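Local coordinates for protein dihydroneopterin triphosphate diphosphatase (Escherichia coli O157:H7, PDB 5U7F) that probably hydrolyses dihydroneopterin triphosphate to dihydroneopterin monophosphate and pyrophosphate in folate biosynthesis, as a metal-dependent Nudix hydrolase that can also cleave nucleoside triphosphates such as dATP, at residues T78-I83 against R97-W102; I12-Y17 against Q51-E56; D34-V39 against H118-W123. All blocks are in the same frame, centred on the assembly; numbering follows the deposited sequence.

Contact 1 (T78-I83 against R97-W102); sequences TVEFEI and RNTESW. With SO4 (sulfate ion), chain B.
Arg97 reaches back over the neighbouring strand to pair with Glu80 and Glu82, on an antiparallel ladder in which 97-102 lies beside 78-82. Backbone bonds join Val79 to Glu100 and Phe81 to Asn98, each pair in both directions. From CB, which lies 3.7 Å from Glu80 OE2, the arginine chain folds at chi2 and chi3 (-67° and -61°), and this curl lays the guanidinium over the backbone carbon of Phe81. CG passes the same Glu80 oxygen, and CD runs between it and Glu82 OE1. Arg97 NE then makes a nearly straight bond of 2.8 Å to Glu80 OE2, meeting the anti side of the carboxylate, while NH2 adds a weak one. At the other tip Arg97 NH1 takes the anti lone pair of Glu82 OE1 at 3.2 Å. Sulfate O2 comes in at the guanidinium edge, 2.9 Å from Arg97 NH1. Threonine and serine suit this more open face, which carries Glu80 and Arg97: Thr78 OG1 and Ser101 OG share a hydrogen bond, and a water links Glu80 OE1 to Thr99 OG1. Phe81, with Asn98 CB over one ring face and the Glu100 carboxylate, hydrogen-bonded to Ser137, at its edge, belongs to a predicted substrate site. Glu82 N and Trp136 also hold the sulfate, which probably comes from the crystallisation liquor but suggests a spot suited to an anion, its arginine probably oriented by two carboxylates.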
loop_
_atom_site.group_PDB
_atom_site.type_symbol
_atom_site.label_atom_id
_atom_site.label_comp_id
_atom_site.label_asym_id
_atom_site.label_seq_id
_atom_site.Cartn_x
_atom_site.Cartn_y
_atom_site.Cartn_z
ATOM N N THR A 78 -2.377 -12.323 -4.918
ATOM C CA THR A 78 -3.483 -12.011 -4.013
ATOM C C THR A 78 -3.297 -12.871 -2.764
ATOM O O THR A 78 -3.053 -14.085 -2.864
ATOM C CB THR A 78 -4.861 -12.305 -4.654
ATOM O OG1 THR A 78 -5.114 -11.395 -5.721
ATOM C CG2 THR A 78 -5.984 -12.159 -3.659
ATOM N N VAL A 79 -3.405 -12.254 -1.588
ATOM C CA VAL A 79 -3.345 -12.985 -0.328
ATOM C C VAL A 79 -4.565 -12.626 0.498
ATOM O O VAL A 79 -5.241 -11.648 0.196
ATOM C CB VAL A 79 -2.072 -12.660 0.448
ATOM C CG1 VAL A 79 -0.847 -13.156 -0.331
ATOM C CG2 VAL A 79 -2.017 -11.163 0.710
ATOM N N GLU A 80 -4.827 -13.422 1.528
ATOM C CA GLU A 80 -5.932 -13.193 2.453
ATOM C C GLU A 80 -5.385 -13.241 3.873
ATOM O O GLU A 80 -4.583 -14.100 4.210
ATOM C CB GLU A 80 -7.027 -14.227 2.255
ATOM C CG GLU A 80 -8.232 -13.991 3.146
ATOM C CD GLU A 80 -9.229 -15.145 3.124
ATOM O OE1 GLU A 80 -9.805 -15.423 2.046
ATOM O OE2 GLU A 80 -9.437 -15.780 4.189
ATOM N N PHE A 81 -5.772 -12.281 4.701
ATOM C CA PHE A 81 -5.243 -12.234 6.043
ATOM C C PHE A 81 -6.319 -11.798 7.016
ATOM O O PHE A 81 -7.365 -11.255 6.623
ATOM C CB PHE A 81 -4.017 -11.312 6.132
ATOM C CG PHE A 81 -4.243 -9.909 5.645
ATOM C CD1 PHE A 81 -4.820 -8.944 6.450
ATOM C CD2 PHE A 81 -3.793 -9.542 4.386
ATOM C CE1 PHE A 81 -4.983 -7.645 5.974
ATOM C CE2 PHE A 81 -3.956 -8.270 3.935
ATOM C CZ PHE A 81 -4.537 -7.329 4.720
ATOM N N GLU A 82 -6.037 -12.064 8.284
ATOM C CA GLU A 82 -6.914 -11.688 9.373
ATOM C C GLU A 82 -6.756 -10.198 9.632
ATOM O O GLU A 82 -5.636 -9.674 9.751
ATOM C CB GLU A 82 -6.590 -12.497 10.621
ATOM C CG GLU A 82 -7.476 -12.178 11.847
ATOM C CD GLU A 82 -8.857 -12.846 11.808
ATOM O OE1 GLU A 82 -9.050 -13.798 11.011
ATOM O OE2 GLU A 82 -9.759 -12.398 12.591
ATOM N N ILE A 83 -7.888 -9.516 9.683
ATOM C CA ILE A 83 -7.942 -8.108 10.031
ATOM C C ILE A 83 -7.480 -7.939 11.484
ATOM O O ILE A 83 -7.935 -8.653 12.372
ATOM C CB ILE A 83 -9.371 -7.548 9.824
ATOM C CG1 ILE A 83 -9.747 -7.709 8.355
ATOM C CG2 ILE A 83 -9.469 -6.056 10.231
ATOM C CD1 ILE A 83 -11.146 -7.336 7.960
ATOM N N ARG A 97 -11.763 -11.305 7.674
ATOM C CA ARG A 97 -10.746 -11.645 6.658
ATOM C C ARG A 97 -10.693 -10.564 5.595
ATOM O O ARG A 97 -11.740 -10.103 5.157
ATOM C CB ARG A 97 -11.059 -12.994 5.969
ATOM C CG ARG A 97 -11.359 -14.170 6.918
ATOM C CD ARG A 97 -10.140 -14.584 7.716
ATOM N NE ARG A 97 -9.050 -15.033 6.828
ATOM C CZ ARG A 97 -7.798 -15.224 7.224
ATOM N NH1 ARG A 97 -7.461 -15.025 8.484
ATOM N NH2 ARG A 97 -6.889 -15.626 6.354
ATOM N N ASN A 98 -9.486 -10.196 5.156
ATOM C CA ASN A 98 -9.310 -9.216 4.090
ATOM C C ASN A 98 -8.513 -9.843 2.974
ATOM O O ASN A 98 -7.553 -10.554 3.228
ATOM C CB ASN A 98 -8.605 -7.949 4.565
ATOM C CG ASN A 98 -8.471 -6.920 3.428
ATOM O OD1 ASN A 98 -9.340 -6.082 3.214
ATOM N ND2 ASN A 98 -7.410 -7.046 2.652
ATOM N N THR A 99 -8.961 -9.625 1.750
ATOM C CA THR A 99 -8.273 -10.137 0.578
ATOM C C THR A 99 -7.575 -8.960 -0.135
ATOM O O THR A 99 -8.210 -7.966 -0.482
ATOM C CB THR A 99 -9.238 -10.834 -0.386
ATOM O OG1 THR A 99 -9.903 -11.917 0.298
ATOM C CG2 THR A 99 -8.473 -11.389 -1.546
ATOM N N GLU A 100 -6.287 -9.111 -0.389
ATOM C CA GLU A 100 -5.435 -8.019 -0.835
ATOM C C GLU A 100 -4.698 -8.381 -2.117
ATOM O O GLU A 100 -4.008 -9.400 -2.139
ATOM C CB GLU A 100 -4.406 -7.707 0.238
ATOM C CG GLU A 100 -3.395 -6.619 -0.081
ATOM C CD GLU A 100 -2.369 -6.464 1.057
ATOM O OE1 GLU A 100 -1.442 -7.309 1.179
ATOM O OE2 GLU A 100 -2.504 -5.503 1.850
ATOM N N SER A 101 -4.814 -7.536 -3.134
ATOM C CA SER A 101 -4.061 -7.717 -4.395
ATOM C C SER A 101 -2.885 -6.756 -4.502
ATOM O O SER A 101 -3.012 -5.570 -4.167
ATOM C CB SER A 101 -5.010 -7.556 -5.597
ATOM O OG SER A 101 -5.981 -8.579 -5.540
ATOM N N TRP A 102 -1.751 -7.257 -5.004
ATOM C CA TRP A 102 -0.490 -6.512 -4.921
ATOM C C TRP A 102 -0.158 -5.844 -6.246
ATOM O O TRP A 102 -0.314 -6.443 -7.310
ATOM C CB TRP A 102 0.694 -7.426 -4.529
ATOM C CG TRP A 102 0.649 -8.003 -3.171
ATOM C CD1 TRP A 102 -0.260 -7.719 -2.177
ATOM C CD2 TRP A 102 1.519 -8.998 -2.638
ATOM N NE1 TRP A 102 0.012 -8.462 -1.071
ATOM C CE2 TRP A 102 1.100 -9.254 -1.322
ATOM C CE3 TRP A 102 2.612 -9.707 -3.149
ATOM C CZ2 TRP A 102 1.742 -10.165 -0.500
ATOM C CZ3 TRP A 102 3.252 -10.608 -2.328
ATOM C CH2 TRP A 102 2.802 -10.844 -1.018
HETATM S S SO4 B . -3.299 -14.751 9.071
HETATM O O1 SO4 B . -3.238 -15.254 10.445
HETATM O O2 SO4 B . -4.566 -15.155 8.476
HETATM O O3 SO4 B . -3.220 -13.290 9.119
HETATM O O4 SO4 B . -2.187 -15.298 8.302
HETATM O O HOH W 1 -10.011 -14.594 -0.810
#

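Contact 2 (I12-Y17 against Q51-E56); sequences ILVVIY and QAAMRE. With CO (cobalt (II) ion), chain D; CO (cobalt (II) ion), chain E.
Ile12 and Val14, alternate residues of strand 12-17, lean on the inner side of helix 51-56, and the contact between the segments is wholly apolar. The short axes approach to 8.4 Å at 56°. Ile12 does most of the work: CG1 stands between the backbone N and the carbonyl carbon (chi1 56°), a setting that turns this branch to the helix and brings Ile12 CD1 3.6 Å from Ala53 CA. The same branch passes Ala52, with CG1 4.2 Å from Ala52 CB, and touches the base of the Glu56 side chain. Val14 adds a second point one strand repeat further along, its CG2 branch resting 3.7 Å from Ala53 CB. Alanine suits both helix positions because a single methyl lets the branched side chains of the strand come right up to the helix backbone. Val43 packs beside Ile12 and Ala52.

The polar interactions belong to the helix. Glu56 bends at chi2 (-75°) and spreads its carboxylate between two cobalt ions: OE1 binds one at 2.1 Å and OE2 the other, also at 2.1 Å, while water 4 bridges the pair. Glu60 and Glu117 share the OE1-bound ion. Arg55 NH1 donates to Glu56 OE2 at 2.8 Å from well above the carboxylate plane, so this oxygen is gripped by a metal and a guanidinium at once; Arg55 NH2 has a salt bridge to Glu47. The arginine charge probably helps hold the metal-bound carboxylate in position.

Hydrophobic on the sheet side and acidic at the metals, this is the helix of the Nudix box, packed on the central sheet of the alpha/beta/alpha Nudix fold.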
loop_
_atom_site.group_PDB
_atom_site.type_symbol
_atom_site.label_atom_id
_atom_site.label_comp_id
_atom_site.label_asym_id
_atom_site.label_seq_id
_atom_site.Cartn_x
_atom_site.Cartn_y
_atom_site.Cartn_z
ATOM N N ILE A 12 -6.271 -3.318 -2.126
ATOM C CA ILE A 12 -5.064 -3.314 -2.920
ATOM C C ILE A 12 -3.913 -2.809 -2.075
ATOM O O ILE A 12 -4.102 -2.116 -1.066
ATOM C CB ILE A 12 -5.219 -2.481 -4.222
ATOM C CG1 ILE A 12 -5.651 -1.043 -3.962
ATOM C CG2 ILE A 12 -6.228 -3.148 -5.155
ATOM C CD1 ILE A 12 -4.540 -0.106 -3.604
ATOM N N LEU A 13 -2.719 -3.242 -2.454
ATOM C CA LEU A 13 -1.469 -2.802 -1.849
ATOM C C LEU A 13 -0.585 -2.338 -2.993
ATOM O O LEU A 13 -0.460 -3.054 -3.975
ATOM C CB LEU A 13 -0.800 -3.944 -1.079
ATOM C CG LEU A 13 0.681 -3.788 -0.716
ATOM C CD1 LEU A 13 0.749 -2.937 0.487
ATOM C CD2 LEU A 13 1.318 -5.135 -0.454
ATOM N N VAL A 14 -0.021 -1.133 -2.909
ATOM C CA VAL A 14 0.914 -0.666 -3.934
ATOM C C VAL A 14 2.265 -0.403 -3.295
ATOM O O VAL A 14 2.440 0.505 -2.461
ATOM C CB VAL A 14 0.422 0.608 -4.657
ATOM C CG1 VAL A 14 1.449 1.025 -5.720
ATOM C CG2 VAL A 14 -0.936 0.391 -5.278
ATOM N N VAL A 15 3.229 -1.243 -3.631
ATOM C CA VAL A 15 4.571 -1.038 -3.129
ATOM C C VAL A 15 5.259 -0.034 -4.024
ATOM O O VAL A 15 5.542 -0.297 -5.208
ATOM C CB VAL A 15 5.364 -2.362 -3.040
ATOM C CG1 VAL A 15 6.708 -2.113 -2.462
ATOM C CG2 VAL A 15 4.630 -3.363 -2.150
ATOM N N ILE A 16 5.488 1.136 -3.443
ATOM C CA ILE A 16 6.206 2.226 -4.085
ATOM C C ILE A 16 7.687 2.213 -3.713
ATOM O O ILE A 16 8.074 2.122 -2.552
ATOM C CB ILE A 16 5.583 3.596 -3.725
ATOM C CG1 ILE A 16 4.150 3.650 -4.236
ATOM C CG2 ILE A 16 6.401 4.758 -4.326
ATOM C CD1 ILE A 16 3.398 4.921 -3.976
ATOM N N TYR A 17 8.539 2.312 -4.730
ATOM C CA TYR A 17 9.970 2.295 -4.492
ATOM C C TYR A 17 10.693 3.064 -5.580
ATOM O O TYR A 17 10.160 3.306 -6.643
ATOM C CB TYR A 17 10.506 0.876 -4.402
ATOM C CG TYR A 17 10.498 0.104 -5.716
ATOM C CD1 TYR A 17 9.330 -0.441 -6.222
ATOM C CD2 TYR A 17 11.670 -0.062 -6.449
ATOM C CE1 TYR A 17 9.321 -1.143 -7.419
ATOM C CE2 TYR A 17 11.679 -0.752 -7.629
ATOM C CZ TYR A 17 10.506 -1.289 -8.125
ATOM O OH TYR A 17 10.508 -2.000 -9.303
ATOM N N GLN A 51 -7.876 0.004 -11.046
ATOM C CA GLN A 51 -8.437 1.348 -10.891
ATOM C C GLN A 51 -8.261 1.830 -9.464
ATOM O O GLN A 51 -7.948 3.000 -9.206
ATOM C CB GLN A 51 -9.911 1.381 -11.277
ATOM C CG GLN A 51 -10.197 1.391 -12.791
ATOM C CD GLN A 51 -11.626 0.977 -13.135
ATOM O OE1 GLN A 51 -12.398 0.575 -12.265
ATOM N NE2 GLN A 51 -11.984 1.061 -14.423
ATOM N N ALA A 52 -8.461 0.925 -8.520
ATOM C CA ALA A 52 -8.423 1.312 -7.129
ATOM C C ALA A 52 -6.993 1.693 -6.744
ATOM O O ALA A 52 -6.763 2.664 -6.030
ATOM C CB ALA A 52 -8.960 0.192 -6.247
ATOM N N ALA A 53 -6.041 0.923 -7.246
ATOM C CA ALA A 53 -4.641 1.149 -6.999
ATOM C C ALA A 53 -4.215 2.541 -7.517
ATOM O O ALA A 53 -3.648 3.332 -6.768
ATOM C CB ALA A 53 -3.812 0.063 -7.647
ATOM N N MET A 54 -4.544 2.839 -8.768
ATOM C CA MET A 54 -4.206 4.145 -9.323
ATOM C C MET A 54 -4.886 5.250 -8.519
ATOM O O MET A 54 -4.268 6.281 -8.246
ATOM C CB MET A 54 -4.597 4.238 -10.792
ATOM C CG MET A 54 -3.534 3.677 -11.723
ATOM S SD MET A 54 -3.770 4.221 -13.422
ATOM C CE MET A 54 -5.511 3.840 -13.672
ATOM N N ARG A 55 -6.131 5.019 -8.094
ATOM C CA ARG A 55 -6.867 6.049 -7.381
ATOM C C ARG A 55 -6.245 6.323 -6.023
ATOM O O ARG A 55 -6.041 7.473 -5.669
ATOM C CB ARG A 55 -8.324 5.677 -7.204
ATOM C CG ARG A 55 -9.099 6.711 -6.368
ATOM C CD ARG A 55 -10.490 6.314 -6.106
ATOM N NE ARG A 55 -10.593 4.907 -5.722
ATOM C CZ ARG A 55 -10.335 4.434 -4.511
ATOM N NH1 ARG A 55 -9.983 5.258 -3.521
ATOM N NH2 ARG A 55 -10.451 3.131 -4.285
ATOM N N GLU A 56 -5.977 5.270 -5.253
ATOM C CA GLU A 56 -5.382 5.409 -3.935
ATOM C C GLU A 56 -3.984 6.035 -4.003
ATOM O O GLU A 56 -3.575 6.757 -3.111
ATOM C CB GLU A 56 -5.318 4.050 -3.257
ATOM C CG GLU A 56 -6.683 3.496 -2.915
ATOM C CD GLU A 56 -7.353 4.169 -1.688
ATOM O OE1 GLU A 56 -6.631 4.822 -0.927
ATOM O OE2 GLU A 56 -8.589 4.008 -1.487
HETATM CO CO CO D . -9.937 4.220 0.138
HETATM CO CO CO E . -6.872 5.492 1.007
HETATM O O HOH W 2 -10.786 5.920 -0.890
HETATM O O HOH W 3 -11.536 4.533 1.741
HETATM O O HOH W 4 -8.779 5.681 0.897
HETATM O O HOH W 5 -11.186 2.800 -0.851
HETATM O O HOH W 6 -6.968 7.481 0.214
#

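Contact 3 (D34-V39 against H118-W123); sequences DFWQSV and HLAYKW
Segments 34-39 and 118-123 meet through side chains across strand 23-29, which lies between them in the mixed sheet of the Nudix fold. Their nearest CA atoms, those of Trp36 and Tyr121, are 8.5 Å apart, and the chain turns a corner at Leu119 before running on as a strand. Backbone bonds to the intervening strand hold both sides: Gln37 pairs with Leu27, and Ala120 with Gln28. A gap of this width calls for long side chains. Trp36 spans it, the six-membered end of its indole arriving obliquely at Lys122, with CZ3 3.9 Å from Lys122 CG, and at Ala120, where CH2 lies 4.1 Å from CB. The small methyl of Ala120 leaves room for the ring, and lysine suits this solvent-facing place because its aliphatic stem packs on the indole while its amino group extends beyond the ring. Gln37 reaches across nearer the metal site. Its CG sits between the backbone N and the carbonyl carbon (chi1 55°), and an extended chain beyond it carries the amide to His118. Arg29, a substrate-binding residue by similarity, also donates to Gln37 OE1, so that one oxygen ties two neighbouring residues together. The amide and imidazole planes stand 52° apart, yet His118 NE2 donates within its own ring plane to a lone pair of Gln37 OE1, at 3.0 Å and an N-H...O angle of 163°.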
loop_
_atom_site.group_PDB
_atom_site.type_symbol
_atom_site.label_atom_id
_atom_site.label_comp_id
_atom_site.label_asym_id
_atom_site.label_seq_id
_atom_site.Cartn_x
_atom_site.Cartn_y
_atom_site.Cartn_z
ATOM N N ASP A 34 1.742 3.402 15.088
ATOM C CA ASP A 34 2.874 2.483 15.130
ATOM C C ASP A 34 2.984 1.668 13.826
ATOM O O ASP A 34 3.943 0.938 13.629
ATOM C CB ASP A 34 2.735 1.541 16.319
ATOM C CG ASP A 34 2.813 2.273 17.649
ATOM O OD1 ASP A 34 3.691 3.165 17.777
ATOM O OD2 ASP A 34 1.992 1.970 18.547
ATOM N N PHE A 35 1.994 1.845 12.961
ATOM C CA PHE A 35 1.804 1.035 11.732
ATOM C C PHE A 35 2.302 1.825 10.532
ATOM O O PHE A 35 1.596 2.699 10.050
ATOM C CB PHE A 35 0.324 0.681 11.591
ATOM C CG PHE A 35 0.023 -0.394 10.592
ATOM C CD1 PHE A 35 0.938 -0.787 9.623
ATOM C CD2 PHE A 35 -1.213 -1.015 10.630
ATOM C CE1 PHE A 35 0.591 -1.804 8.714
ATOM C CE2 PHE A 35 -1.537 -1.987 9.747
ATOM C CZ PHE A 35 -0.637 -2.380 8.783
ATOM N N TRP A 36 3.518 1.532 10.087
ATOM C CA TRP A 36 4.016 2.019 8.801
ATOM C C TRP A 36 3.741 1.023 7.662
ATOM O O TRP A 36 3.853 -0.190 7.840
ATOM C CB TRP A 36 5.492 2.286 8.861
ATOM C CG TRP A 36 5.842 3.330 9.863
ATOM C CD1 TRP A 36 5.751 3.228 11.223
ATOM C CD2 TRP A 36 6.345 4.646 9.587
ATOM N NE1 TRP A 36 6.180 4.410 11.817
ATOM C CE2 TRP A 36 6.551 5.288 10.832
ATOM C CE3 TRP A 36 6.635 5.344 8.412
ATOM C CZ2 TRP A 36 7.028 6.599 10.933
ATOM C CZ3 TRP A 36 7.132 6.650 8.518
ATOM C CH2 TRP A 36 7.313 7.257 9.772
ATOM N N GLN A 37 3.421 1.558 6.500
ATOM C CA GLN A 37 2.966 0.729 5.368
ATOM C C GLN A 37 3.216 1.387 4.042
ATOM O O GLN A 37 3.413 2.611 3.969
ATOM C CB GLN A 37 1.478 0.461 5.500
ATOM C CG GLN A 37 0.665 1.714 5.629
ATOM C CD GLN A 37 -0.810 1.552 5.349
ATOM O OE1 GLN A 37 -1.560 2.545 5.299
ATOM N NE2 GLN A 37 -1.260 0.306 5.217
ATOM N N SER A 38 3.193 0.590 2.977
ATOM C CA SER A 38 3.038 1.106 1.630
ATOM C C SER A 38 1.566 1.559 1.439
ATOM O O SER A 38 0.764 1.555 2.399
ATOM C CB SER A 38 3.446 0.027 0.594
ATOM O OG SER A 38 4.637 -0.645 0.995
ATOM N N VAL A 39 1.216 2.023 0.245
ATOM C CA VAL A 39 -0.155 2.459 -0.017
ATOM C C VAL A 39 -1.126 1.261 -0.010
ATOM O O VAL A 39 -0.884 0.281 -0.688
ATOM C CB VAL A 39 -0.227 3.207 -1.348
ATOM C CG1 VAL A 39 -1.647 3.410 -1.812
ATOM C CG2 VAL A 39 0.468 4.560 -1.213
ATOM N N HIS A 118 -2.022 9.938 6.022
ATOM C CA HIS A 118 -0.992 9.494 6.959
ATOM C C HIS A 118 -0.404 10.641 7.798
ATOM O O HIS A 118 -0.761 11.779 7.590
ATOM C CB HIS A 118 0.110 8.798 6.180
ATOM C CG HIS A 118 -0.333 7.519 5.534
ATOM N ND1 HIS A 118 -1.005 7.492 4.331
ATOM C CD2 HIS A 118 -0.256 6.234 5.951
ATOM C CE1 HIS A 118 -1.292 6.244 4.014
ATOM N NE2 HIS A 118 -0.837 5.454 4.972
ATOM N N LEU A 119 0.508 10.319 8.704
ATOM C CA LEU A 119 1.097 11.309 9.615
ATOM C C LEU A 119 2.486 11.790 9.157
ATOM O O LEU A 119 2.934 12.900 9.505
ATOM C CB LEU A 119 1.198 10.714 11.010
ATOM C CG LEU A 119 -0.102 10.390 11.751
ATOM C CD1 LEU A 119 0.165 9.575 12.992
ATOM C CD2 LEU A 119 -0.837 11.663 12.134
ATOM N N ALA A 120 3.158 10.955 8.364
ATOM C CA ALA A 120 4.588 11.109 8.036
ATOM C C ALA A 120 4.950 10.107 6.956
ATOM O O ALA A 120 4.202 9.142 6.765
ATOM C CB ALA A 120 5.450 10.853 9.216
ATOM N N TYR A 121 6.087 10.320 6.288
ATOM C CA TYR A 121 6.625 9.347 5.328
ATOM C C TYR A 121 8.144 9.216 5.513
ATOM O O TYR A 121 8.831 10.140 6.005
ATOM C CB TYR A 121 6.278 9.741 3.888
ATOM C CG TYR A 121 7.083 10.894 3.338
ATOM C CD1 TYR A 121 6.654 12.209 3.490
ATOM C CD2 TYR A 121 8.258 10.666 2.644
ATOM C CE1 TYR A 121 7.389 13.275 2.975
ATOM C CE2 TYR A 121 9.006 11.725 2.121
ATOM C CZ TYR A 121 8.564 13.026 2.290
ATOM O OH TYR A 121 9.315 14.070 1.775
ATOM N N LYS A 122 8.664 8.046 5.164
ATOM C CA LYS A 122 10.107 7.788 5.180
ATOM C C LYS A 122 10.518 6.914 3.986
ATOM O O LYS A 122 9.784 5.988 3.609
ATOM C CB LYS A 122 10.518 7.096 6.478
ATOM C CG LYS A 122 10.677 8.022 7.660
ATOM C CD LYS A 122 11.875 8.959 7.469
ATOM C CE LYS A 122 12.069 9.890 8.666
ATOM N NZ LYS A 122 12.979 11.015 8.326
ATOM N N TRP A 123 11.678 7.202 3.391
ATOM C CA TRP A 123 12.292 6.299 2.414
ATOM C C TRP A 123 13.273 5.411 3.153
ATOM O O TRP A 123 14.157 5.891 3.851
ATOM C CB TRP A 123 13.030 7.077 1.295
ATOM C CG TRP A 123 12.117 7.818 0.367
ATOM C CD1 TRP A 123 11.727 9.129 0.462
ATOM C CD2 TRP A 123 11.456 7.287 -0.757
ATOM N NE1 TRP A 123 10.864 9.440 -0.552
ATOM C CE2 TRP A 123 10.671 8.321 -1.317
ATOM C CE3 TRP A 123 11.458 6.036 -1.371
ATOM C CZ2 TRP A 123 9.911 8.136 -2.464
ATOM C CZ3 TRP A 123 10.723 5.860 -2.475
ATOM C CH2 TRP A 123 9.947 6.893 -3.027
#

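Overall arrangement
The three contacts sit on one sheet, ordered 72-82, 97-107, 10-18, 36-42, 23-29, 118-125. Contact 1 joins its first two strands, and contact 3 spans the last three. Contact 2 lies between, about 14 Å centre to centre from each, and bonds directly to both: Leu13 N meets Ser101 O at 2.9 Å, and Val14 N meets Val39 O at 2.8 Å. Contacts 1 and 3, about 19 Å apart between centres, do not touch. Their distances from the cobalt ions differ. Glu56 in contact 2 binds two of them, the Gln37 side chain of contact 3 comes within about 4 Å of a cobalt ion, and that of Glu100 in contact 1 lies about 9 Å from one.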